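Local structure of neurogenic locus protein delta (Drosophila melanogaster, 7ALK) at residues 100-112 and 124-138. The protein acts as a ligand for the Notch receptor, and this fragment holds its N-terminal C2-like, DSL and first EGF-like domains. Sequence-based numbering, arbitrary orientation.
Sequences WPGTFSLIVEAWH and KLLIQRLLVQQVLEV
Val-108 and Leu-130 lie side by side on the buried face of this antiparallel strand pair, with Val-108 CB 3.6 Å from Leu-130 CD1. Leu-106, Val-132 and Ala-110 share that face. Phe-104 sets its ring beside the chain of Gln-134, Phe-104 CE1 meeting Gln-134 CG at 3.6 Å, while Leu-136 CB approaches obliquely. Trp-100 NE1 donates to Leu-136 O (2.9 Å), which lies at the indole edge, near its plane. Leu-154 and Tyr-156 of strand 153-161 and Phe-4 and Phe-11 of strand 3-12 pack here. The two strands form a beta hairpin of the C2-like domain, and 124-135 is an edge strand of its four-stranded sheet within this chain. A classic beta bulge interrupts the register: Ala-110 O accepts from Ile-127 N (2.8 Å) and Gln-128 N (3.2 Å).

On the other face Leu-131 and Arg-129 are exposed, while Ile-107 and Glu-109 are buried. Arg-129 lies alongside Glu-109; a salt bridge is modelled, but the place of Glu-109 OE2 is doubtful. Trp-111 CG lies anti to its carbonyl carbon (chi1 -81°), which lays the indole over Leu-126. Leu-126 CB makes a CH-pi contact 3.7 Å from the centroid of the Trp-111 six-membered ring. Trp-111 NE1 donates to Glu-109 OE1 (3.0 Å) from above the carboxylate plane. Replacing Trp-111 with an alanine would probably uncover Leu-126 and leave the Glu-109 carboxylate freer to turn.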
loop_
_atom_site.group_PDB
_atom_site.type_symbol
_atom_site.label_atom_id
_atom_site.label_comp_id
_atom_site.label_asym_id
_atom_site.label_seq_id
_atom_site.Cartn_x
_atom_site.Cartn_y
_atom_site.Cartn_z
ATOM N N TRP A 100 -11.007 -3.856 5.110
ATOM C CA TRP A 100 -9.739 -4.438 5.523
ATOM C C TRP A 100 -9.942 -5.272 6.783
ATOM O O TRP A 100 -10.332 -4.721 7.824
ATOM C CB TRP A 100 -8.693 -3.356 5.770
ATOM C CG TRP A 100 -7.409 -3.910 6.303
ATOM C CD1 TRP A 100 -6.880 -3.706 7.542
ATOM C CD2 TRP A 100 -6.502 -4.780 5.617
ATOM N NE1 TRP A 100 -5.693 -4.387 7.668
ATOM C CE2 TRP A 100 -5.440 -5.055 6.500
ATOM C CE3 TRP A 100 -6.482 -5.349 4.339
ATOM C CZ2 TRP A 100 -4.370 -5.877 6.147
ATOM C CZ3 TRP A 100 -5.421 -6.163 3.991
ATOM C CH2 TRP A 100 -4.378 -6.419 4.890
ATOM N N PRO A 101 -9.689 -6.583 6.741
ATOM C CA PRO A 101 -9.987 -7.441 7.899
ATOM C C PRO A 101 -9.150 -7.146 9.134
ATOM O O PRO A 101 -9.375 -7.776 10.174
ATOM C CB PRO A 101 -9.693 -8.855 7.369
ATOM C CG PRO A 101 -9.731 -8.730 5.879
ATOM C CD PRO A 101 -9.202 -7.363 5.591
ATOM N N GLY A 102 -8.194 -6.219 9.065
ATOM C CA GLY A 102 -7.337 -5.916 10.190
ATOM C C GLY A 102 -6.263 -6.941 10.476
ATOM O O GLY A 102 -5.304 -6.629 11.191
ATOM N N THR A 103 -6.388 -8.153 9.946
ATOM C CA THR A 103 -5.402 -9.205 10.121
ATOM C C THR A 103 -4.932 -9.688 8.755
ATOM O O THR A 103 -5.636 -9.551 7.750
ATOM C CB THR A 103 -5.974 -10.380 10.926
ATOM O OG1 THR A 103 -7.138 -10.891 10.265
ATOM C CG2 THR A 103 -6.353 -9.933 12.329
ATOM N N PHE A 104 -3.730 -10.258 8.723
ATOM C CA PHE A 104 -3.167 -10.732 7.468
ATOM C C PHE A 104 -2.098 -11.774 7.750
ATOM O O PHE A 104 -1.618 -11.914 8.878
ATOM C CB PHE A 104 -2.585 -9.580 6.640
ATOM C CG PHE A 104 -1.268 -9.065 7.154
ATOM C CD1 PHE A 104 -1.222 -8.191 8.228
ATOM C CD2 PHE A 104 -0.078 -9.448 6.556
ATOM C CE1 PHE A 104 -0.014 -7.713 8.699
ATOM C CE2 PHE A 104 1.132 -8.974 7.025
ATOM C CZ PHE A 104 1.165 -8.105 8.097
ATOM N N SER A 105 -1.736 -12.503 6.697
ATOM C CA SER A 105 -0.635 -13.455 6.713
ATOM C C SER A 105 0.185 -13.255 5.447
ATOM O O SER A 105 -0.373 -13.059 4.364
ATOM C CB SER A 105 -1.138 -14.897 6.799
ATOM O OG SER A 105 -0.100 -15.773 7.200
ATOM N N LEU A 106 1.509 -13.302 5.584
ATOM C CA LEU A 106 2.400 -12.914 4.501
ATOM C C LEU A 106 3.585 -13.864 4.424
ATOM O O LEU A 106 4.152 -14.249 5.451
ATOM C CB LEU A 106 2.892 -11.472 4.695
ATOM C CG LEU A 106 3.904 -10.911 3.698
ATOM C CD1 LEU A 106 3.235 -10.631 2.364
ATOM C CD2 LEU A 106 4.548 -9.651 4.253
ATOM N N ILE A 107 3.951 -14.243 3.200
ATOM C CA ILE A 107 5.128 -15.061 2.933
ATOM C C ILE A 107 6.020 -14.302 1.962
ATOM O O ILE A 107 5.549 -13.825 0.923
ATOM C CB ILE A 107 4.757 -16.440 2.355
ATOM C CG1 ILE A 107 3.487 -16.981 3.011
ATOM C CG2 ILE A 107 5.907 -17.417 2.530
ATOM C CD1 ILE A 107 2.866 -18.136 2.257
ATOM N N VAL A 108 7.302 -14.189 2.300
ATOM C CA VAL A 108 8.289 -13.537 1.448
ATOM C C VAL A 108 9.489 -14.463 1.326
ATOM O O VAL A 108 10.120 -14.805 2.335
ATOM C CB VAL A 108 8.718 -12.166 1.996
ATOM C CG1 VAL A 108 9.801 -11.564 1.119
ATOM C CG2 VAL A 108 7.523 -11.229 2.090
ATOM N N GLU A 109 9.806 -14.868 0.099
ATOM C CA GLU A 109 10.912 -15.773 -0.176
ATOM C C GLU A 109 11.944 -15.066 -1.043
ATOM O O GLU A 109 11.586 -14.399 -2.019
ATOM C CB GLU A 109 10.426 -17.042 -0.882
ATOM C CG GLU A 109 9.485 -17.910 -0.068
ATOM C CD GLU A 109 8.869 -19.021 -0.899
ATOM O OE1 GLU A 109 8.741 -18.844 -2.129
ATOM O OE2 GLU A 109 8.515 -20.071 -0.325
ATOM N N ALA A 110 13.215 -15.213 -0.683
ATOM C CA ALA A 110 14.326 -14.772 -1.515
ATOM C C ALA A 110 14.923 -15.989 -2.206
ATOM O O ALA A 110 15.264 -16.976 -1.547
ATOM C CB ALA A 110 15.388 -14.051 -0.683
ATOM N N TRP A 111 15.041 -15.921 -3.530
ATOM C CA TRP A 111 15.425 -17.073 -4.333
ATOM C C TRP A 111 16.626 -16.751 -5.208
ATOM O O TRP A 111 16.792 -15.625 -5.681
ATOM C CB TRP A 111 14.274 -17.542 -5.229
ATOM C CG TRP A 111 13.269 -18.390 -4.534
ATOM C CD1 TRP A 111 12.273 -17.967 -3.707
ATOM C CD2 TRP A 111 13.152 -19.815 -4.609
ATOM N NE1 TRP A 111 11.542 -19.040 -3.261
ATOM C CE2 TRP A 111 12.062 -20.187 -3.800
ATOM C CE3 TRP A 111 13.865 -20.812 -5.283
ATOM C CZ2 TRP A 111 11.667 -21.513 -3.643
ATOM C CZ3 TRP A 111 13.472 -22.128 -5.126
ATOM C CH2 TRP A 111 12.382 -22.467 -4.314
ATOM N N HIS A 112 17.463 -17.763 -5.417
ATOM C CA HIS A 112 18.504 -17.714 -6.429
ATOM C C HIS A 112 17.959 -18.272 -7.737
ATOM O O HIS A 112 17.105 -19.163 -7.744
ATOM C CB HIS A 112 19.734 -18.510 -5.989
ATOM C CG HIS A 112 20.731 -18.736 -7.083
ATOM N ND1 HIS A 112 21.618 -17.764 -7.496
ATOM C CD2 HIS A 112 20.980 -19.821 -7.853
ATOM C CE1 HIS A 112 22.370 -18.241 -8.470
ATOM N NE2 HIS A 112 22.003 -19.488 -8.706
ATOM N N LYS A 124 17.574 -23.015 -9.672
ATOM C CA LYS A 124 17.018 -22.185 -8.612
ATOM C C LYS A 124 17.283 -22.820 -7.255
ATOM O O LYS A 124 17.215 -24.044 -7.103
ATOM C CB LYS A 124 15.512 -21.969 -8.813
ATOM C CG LYS A 124 14.702 -23.251 -8.825
ATOM C CD LYS A 124 13.214 -22.978 -8.938
ATOM C CE LYS A 124 12.421 -24.265 -8.786
ATOM N NZ LYS A 124 10.977 -24.061 -9.058
ATOM N N LEU A 125 17.593 -21.976 -6.271
ATOM C CA LEU A 125 17.822 -22.405 -4.896
ATOM C C LEU A 125 17.188 -21.393 -3.955
ATOM O O LEU A 125 17.415 -20.188 -4.095
ATOM C CB LEU A 125 19.319 -22.542 -4.591
ATOM C CG LEU A 125 20.154 -23.493 -5.453
ATOM C CD1 LEU A 125 21.631 -23.347 -5.128
ATOM C CD2 LEU A 125 19.704 -24.932 -5.256
ATOM N N LEU A 126 16.398 -21.883 -3.001
ATOM C CA LEU A 126 15.750 -21.011 -2.027
ATOM C C LEU A 126 16.779 -20.472 -1.041
ATOM O O LEU A 126 17.442 -21.245 -0.344
ATOM C CB LEU A 126 14.651 -21.771 -1.289
ATOM C CG LEU A 126 14.070 -21.096 -0.042
ATOM C CD1 LEU A 126 13.275 -19.853 -0.413
ATOM C CD2 LEU A 126 13.213 -22.073 0.748
ATOM N N ILE A 127 16.904 -19.149 -0.973
ATOM C CA ILE A 127 17.876 -18.520 -0.081
ATOM C C ILE A 127 17.304 -18.317 1.317
ATOM O O ILE A 127 17.913 -18.716 2.312
ATOM C CB ILE A 127 18.366 -17.184 -0.679
ATOM C CG1 ILE A 127 18.629 -17.321 -2.177
ATOM C CG2 ILE A 127 19.624 -16.719 0.029
ATOM C CD1 ILE A 127 18.939 -16.004 -2.849
ATOM N N GLN A 128 16.135 -17.690 1.419
ATOM C CA GLN A 128 15.545 -17.393 2.715
ATOM C C GLN A 128 14.032 -17.330 2.578
ATOM O O GLN A 128 13.504 -16.958 1.528
ATOM C CB GLN A 128 16.075 -16.072 3.287
ATOM C CG GLN A 128 15.634 -15.789 4.715
ATOM C CD GLN A 128 16.095 -14.437 5.217
ATOM O OE1 GLN A 128 16.990 -13.820 4.640
ATOM N NE2 GLN A 128 15.483 -13.969 6.297
ATOM N N ARG A 129 13.340 -17.697 3.657
ATOM C CA ARG A 129 11.887 -17.636 3.730
ATOM C C ARG A 129 11.482 -17.009 5.055
ATOM O O ARG A 129 12.011 -17.382 6.107
ATOM C CB ARG A 129 11.266 -19.030 3.596
ATOM C CG ARG A 129 9.753 -19.049 3.719
ATOM C CD ARG A 129 9.244 -20.464 3.910
ATOM N NE ARG A 129 9.737 -21.356 2.869
ATOM C CZ ARG A 129 9.014 -21.776 1.841
ATOM N NH1 ARG A 129 7.748 -21.418 1.695
ATOM N NH2 ARG A 129 9.574 -22.572 0.936
ATOM N N LEU A 130 10.548 -16.061 5.004
ATOM C CA LEU A 130 10.047 -15.403 6.201
ATOM C C LEU A 130 8.526 -15.367 6.170
ATOM O O LEU A 130 7.913 -15.244 5.104
ATOM C CB LEU A 130 10.613 -13.979 6.343
ATOM C CG LEU A 130 10.295 -12.934 5.271
ATOM C CD1 LEU A 130 9.061 -12.118 5.628
ATOM C CD2 LEU A 130 11.493 -12.026 5.057
ATOM N N LEU A 131 7.924 -15.480 7.351
ATOM C CA LEU A 131 6.477 -15.450 7.519
ATOM C C LEU A 131 6.110 -14.334 8.486
ATOM O O LEU A 131 6.674 -14.246 9.582
ATOM C CB LEU A 131 5.943 -16.790 8.040
ATOM C CG LEU A 131 5.705 -17.949 7.063
ATOM C CD1 LEU A 131 6.997 -18.434 6.418
ATOM C CD2 LEU A 131 4.988 -19.096 7.762
ATOM N N VAL A 132 5.168 -13.485 8.081
ATOM C CA VAL A 132 4.684 -12.379 8.902
ATOM C C VAL A 132 3.166 -12.490 8.972
ATOM O O VAL A 132 2.479 -12.296 7.962
ATOM C CB VAL A 132 5.106 -11.011 8.350
ATOM C CG1 VAL A 132 4.678 -9.903 9.298
ATOM C CG2 VAL A 132 6.607 -10.971 8.125
ATOM N N GLN A 133 2.644 -12.792 10.160
ATOM C CA GLN A 133 1.209 -13.001 10.363
ATOM C C GLN A 133 0.816 -12.262 11.639
ATOM O O GLN A 133 1.104 -12.732 12.744
ATOM C CB GLN A 133 0.889 -14.490 10.451
ATOM C CG GLN A 133 -0.544 -14.813 10.828
ATOM C CD GLN A 133 -0.939 -16.235 10.469
ATOM O OE1 GLN A 133 -0.607 -16.733 9.393
ATOM N NE2 GLN A 133 -1.654 -16.896 11.373
ATOM N N GLN A 134 0.159 -11.113 11.489
ATOM C CA GLN A 134 -0.134 -10.250 12.628
ATOM C C GLN A 134 -1.350 -9.385 12.308
ATOM O O GLN A 134 -1.910 -9.443 11.209
ATOM C CB GLN A 134 1.082 -9.394 12.987
ATOM C CG GLN A 134 1.425 -8.348 11.940
ATOM C CD GLN A 134 2.518 -7.401 12.394
ATOM O OE1 GLN A 134 2.352 -6.182 12.358
ATOM N NE2 GLN A 134 3.648 -7.959 12.818
ATOM N N VAL A 135 -1.751 -8.578 13.288
ATOM C CA VAL A 135 -2.909 -7.695 13.184
ATOM C C VAL A 135 -2.420 -6.316 12.762
ATOM O O VAL A 135 -1.600 -5.701 13.455
ATOM C CB VAL A 135 -3.676 -7.621 14.514
ATOM C CG1 VAL A 135 -4.907 -6.739 14.376
ATOM C CG2 VAL A 135 -4.058 -9.014 14.991
ATOM N N LEU A 136 -2.928 -5.821 11.636
ATOM C CA LEU A 136 -2.487 -4.556 11.064
ATOM C C LEU A 136 -3.671 -3.615 10.896
ATOM O O LEU A 136 -4.720 -4.012 10.377
ATOM C CB LEU A 136 -1.784 -4.779 9.721
ATOM C CG LEU A 136 -1.157 -3.551 9.057
ATOM C CD1 LEU A 136 -0.371 -2.737 10.067
ATOM C CD2 LEU A 136 -0.259 -3.980 7.913
ATOM N N GLU A 137 -3.494 -2.373 11.327
ATOM C CA GLU A 137 -4.519 -1.344 11.259
ATOM C C GLU A 137 -4.240 -0.391 10.102
ATOM O O GLU A 137 -3.101 -0.240 9.650
ATOM C CB GLU A 137 -4.591 -0.566 12.578
ATOM C CG GLU A 137 -3.263 0.044 13.036
ATOM C CD GLU A 137 -2.305 -0.975 13.634
ATOM O OE1 GLU A 137 -2.724 -2.129 13.861
ATOM O OE2 GLU A 137 -1.129 -0.623 13.870
ATOM N N VAL A 138 -5.300 0.257 9.628
ATOM C CA VAL A 138 -5.194 1.180 8.502
ATOM C C VAL A 138 -4.542 2.472 8.982
ATOM O O VAL A 138 -5.105 3.197 9.808
ATOM C CB VAL A 138 -6.570 1.450 7.879
ATOM C CG1 VAL A 138 -6.505 2.648 6.944
ATOM C CG2 VAL A 138 -7.057 0.222 7.129
#